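Local coordinates for REP-associated tyrosine transposase (Escherichia coli, PDB 4ER8), which binds REP hairpins and cleaves and recombines the bacterial interspersed mosaic elements that contain them, as a single-stranded DNA endonuclease of the HUH type, at residues V18-N22 with R23-L27. Residues are numbered along the deposited sequence; the frame is centred on the assembly and turned at random.
Sequences VNLRN and RRSQL. With nucleotides of chain B.
Asn22 and Ser25 close a type I beta turn in which Arg23 and Arg24 hold the two central positions. The side chain of Arg23 is directed away from residues 18-22. At Arg24 the backbone N donates to the side-chain OD1 of Asn22 at 3.1 Å, approaching from above the amide plane, an Asx turn nested in the type I turn. Asn22 places CG anti to the backbone N (chi1 171°), beside its carbonyl carbon, which brings OD1 back over the turn. Ser25 N gives the closing bond to Asn22 O, also 3.1 Å, fairly straight at 159°. Ser25 OG accepts from Leu27 N at 3.2 Å, an ST turn, and packs beside Leu20 CD2; Gln26 between them is the N-cap residue of helix 27-30. Replacing Ser25 by an alanine would probably leave Leu27 N without this acceptor and the start of the helix less firmly fixed. Leu27 then brings CB to 4.0 Å from Leu20 CD2, so one methyl branch of Leu20 meets both the serine and the leucine. Just past the strand, Arg21 points the other way: one guanidinium face lies over the C4-C5 part of the DG5 base of chain B, offset toward the rim, though the position of NH2 is doubtful, and NH1 is hydrogen-bonded to Asn92 OD1. The turn thus links strand 13-19 to helix 27-30 at the protein surface, Leu20 resting on Trp94 and Leu27 on Phe84 of helix 73-87.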
loop_
_atom_site.group_PDB
_atom_site.type_symbol
_atom_site.label_atom_id
_atom_site.label_comp_id
_atom_site.label_asym_id
_atom_site.label_seq_id
_atom_site.Cartn_x
_atom_site.Cartn_y
_atom_site.Cartn_z
ATOM N N VAL A 18 -1.807 3.031 -4.417
ATOM C CA VAL A 18 -1.501 4.422 -4.718
ATOM C C VAL A 18 -0.321 4.418 -5.706
ATOM O O VAL A 18 0.735 3.782 -5.479
ATOM C CB VAL A 18 -1.163 5.162 -3.472
ATOM C CG1 VAL A 18 -0.638 6.491 -3.797
ATOM C CG2 VAL A 18 -2.381 5.247 -2.524
ATOM N N ASN A 19 -0.527 5.085 -6.833
ATOM C CA ASN A 19 0.455 5.103 -7.884
ATOM C C ASN A 19 1.060 6.462 -8.031
ATOM O O ASN A 19 0.395 7.490 -7.892
ATOM C CB ASN A 19 -0.165 4.738 -9.220
ATOM C CG ASN A 19 -0.619 3.295 -9.293
ATOM O OD1 ASN A 19 -1.794 3.036 -9.504
ATOM N ND2 ASN A 19 0.305 2.351 -9.143
ATOM N N LEU A 20 2.350 6.447 -8.329
ATOM C CA LEU A 20 3.050 7.619 -8.784
ATOM C C LEU A 20 2.614 7.778 -10.235
ATOM O O LEU A 20 2.424 6.755 -10.961
ATOM C CB LEU A 20 4.541 7.367 -8.696
ATOM C CG LEU A 20 5.319 8.382 -7.887
ATOM C CD1 LEU A 20 4.537 8.840 -6.670
ATOM C CD2 LEU A 20 6.613 7.764 -7.490
ATOM N N ARG A 21 2.423 9.043 -10.628
ATOM C CA ARG A 21 2.049 9.442 -11.990
ATOM C C ARG A 21 3.015 8.919 -13.078
ATOM O O ARG A 21 2.576 8.462 -14.119
ATOM C CB ARG A 21 1.927 10.970 -12.057
ATOM C CG ARG A 21 1.307 11.501 -13.332
ATOM C CD ARG A 21 0.418 12.694 -13.069
ATOM N NE ARG A 21 -0.911 12.394 -13.595
ATOM C CZ ARG A 21 -2.013 13.020 -13.207
ATOM N NH1 ARG A 21 -1.961 13.993 -12.309
ATOM N NH2 ARG A 21 -3.174 12.661 -13.698
ATOM N N ASN A 22 4.317 8.952 -12.784
ATOM C CA ASN A 22 5.414 8.623 -13.726
ATOM C C ASN A 22 5.943 7.159 -13.619
ATOM O O ASN A 22 6.540 6.752 -12.611
ATOM C CB ASN A 22 6.524 9.695 -13.546
ATOM C CG ASN A 22 7.835 9.379 -14.282
ATOM O OD1 ASN A 22 7.899 8.612 -15.253
ATOM N ND2 ASN A 22 8.902 10.004 -13.798
ATOM N N ARG A 23 5.710 6.388 -14.685
ATOM C CA ARG A 23 6.051 4.969 -14.756
ATOM C C ARG A 23 7.514 4.688 -14.490
ATOM O O ARG A 23 7.807 3.658 -13.904
ATOM C CB ARG A 23 5.737 4.369 -16.139
ATOM C CG ARG A 23 4.433 4.765 -16.737
ATOM C CD ARG A 23 4.077 3.886 -17.952
ATOM N NE ARG A 23 3.794 2.505 -17.559
ATOM C CZ ARG A 23 2.859 1.714 -18.103
ATOM N NH1 ARG A 23 2.060 2.159 -19.081
ATOM N NH2 ARG A 23 2.717 0.461 -17.658
ATOM N N ARG A 24 8.423 5.543 -14.971
ATOM C CA ARG A 24 9.876 5.301 -14.833
ATOM C C ARG A 24 10.444 5.880 -13.527
ATOM O O ARG A 24 11.661 5.851 -13.321
ATOM C CB ARG A 24 10.700 5.850 -16.043
ATOM C CG ARG A 24 10.334 5.325 -17.426
ATOM C CD ARG A 24 10.596 3.837 -17.539
ATOM N NE ARG A 24 9.552 3.118 -18.289
ATOM C CZ ARG A 24 9.328 1.794 -18.207
ATOM N NH1 ARG A 24 10.073 1.023 -17.409
ATOM N NH2 ARG A 24 8.348 1.226 -18.915
ATOM N N SER A 25 9.591 6.431 -12.662
ATOM C CA SER A 25 10.060 6.986 -11.384
ATOM C C SER A 25 10.592 5.909 -10.454
ATOM O O SER A 25 10.213 4.746 -10.574
ATOM C CB SER A 25 8.928 7.729 -10.703
ATOM O OG SER A 25 9.342 8.307 -9.486
ATOM N N GLN A 26 11.490 6.284 -9.544
ATOM C CA GLN A 26 11.989 5.362 -8.492
ATOM C C GLN A 26 12.044 6.095 -7.198
ATOM O O GLN A 26 12.713 5.682 -6.232
ATOM C CB GLN A 26 13.377 4.846 -8.785
ATOM C CG GLN A 26 13.481 4.056 -10.062
ATOM C CD GLN A 26 14.652 3.124 -10.023
ATOM O OE1 GLN A 26 15.023 2.534 -11.042
ATOM N NE2 GLN A 26 15.235 2.954 -8.823
ATOM N N LEU A 27 11.314 7.197 -7.202
ATOM C CA LEU A 27 11.186 8.059 -6.098
ATOM C C LEU A 27 10.706 7.392 -4.791
ATOM O O LEU A 27 11.165 7.761 -3.724
ATOM C CB LEU A 27 10.261 9.183 -6.525
ATOM C CG LEU A 27 10.040 10.233 -5.448
ATOM C CD1 LEU A 27 11.125 11.342 -5.520
ATOM C CD2 LEU A 27 8.678 10.789 -5.617
ATOM P P DG B 5 -5.364 10.558 -15.383
ATOM O OP1 DG B 5 -5.154 10.501 -16.858
ATOM O OP2 DG B 5 -4.272 11.012 -14.519
ATOM O "O5'" DG B 5 -6.604 11.448 -14.954
ATOM C "C5'" DG B 5 -6.769 11.761 -13.590
ATOM C "C4'" DG B 5 -6.966 13.251 -13.485
ATOM O "O4'" DG B 5 -5.674 13.890 -13.650
ATOM C "C3'" DG B 5 -7.860 13.920 -14.541
ATOM O "O3'" DG B 5 -8.766 14.738 -13.854
ATOM C "C2'" DG B 5 -6.909 14.815 -15.335
ATOM C "C1'" DG B 5 -5.904 15.164 -14.260
ATOM N N9 DG B 5 -4.558 15.618 -14.577
ATOM C C8 DG B 5 -3.896 16.640 -13.919
ATOM N N7 DG B 5 -2.659 16.769 -14.324
ATOM C C5 DG B 5 -2.511 15.753 -15.294
ATOM C C6 DG B 5 -1.393 15.405 -16.117
ATOM O O6 DG B 5 -0.272 15.952 -16.148
ATOM N N1 DG B 5 -1.631 14.317 -16.969
ATOM C C2 DG B 5 -2.821 13.620 -17.019
ATOM N N2 DG B 5 -2.865 12.599 -17.901
ATOM N N3 DG B 5 -3.890 13.948 -16.282
ATOM C C4 DG B 5 -3.663 15.030 -15.453
#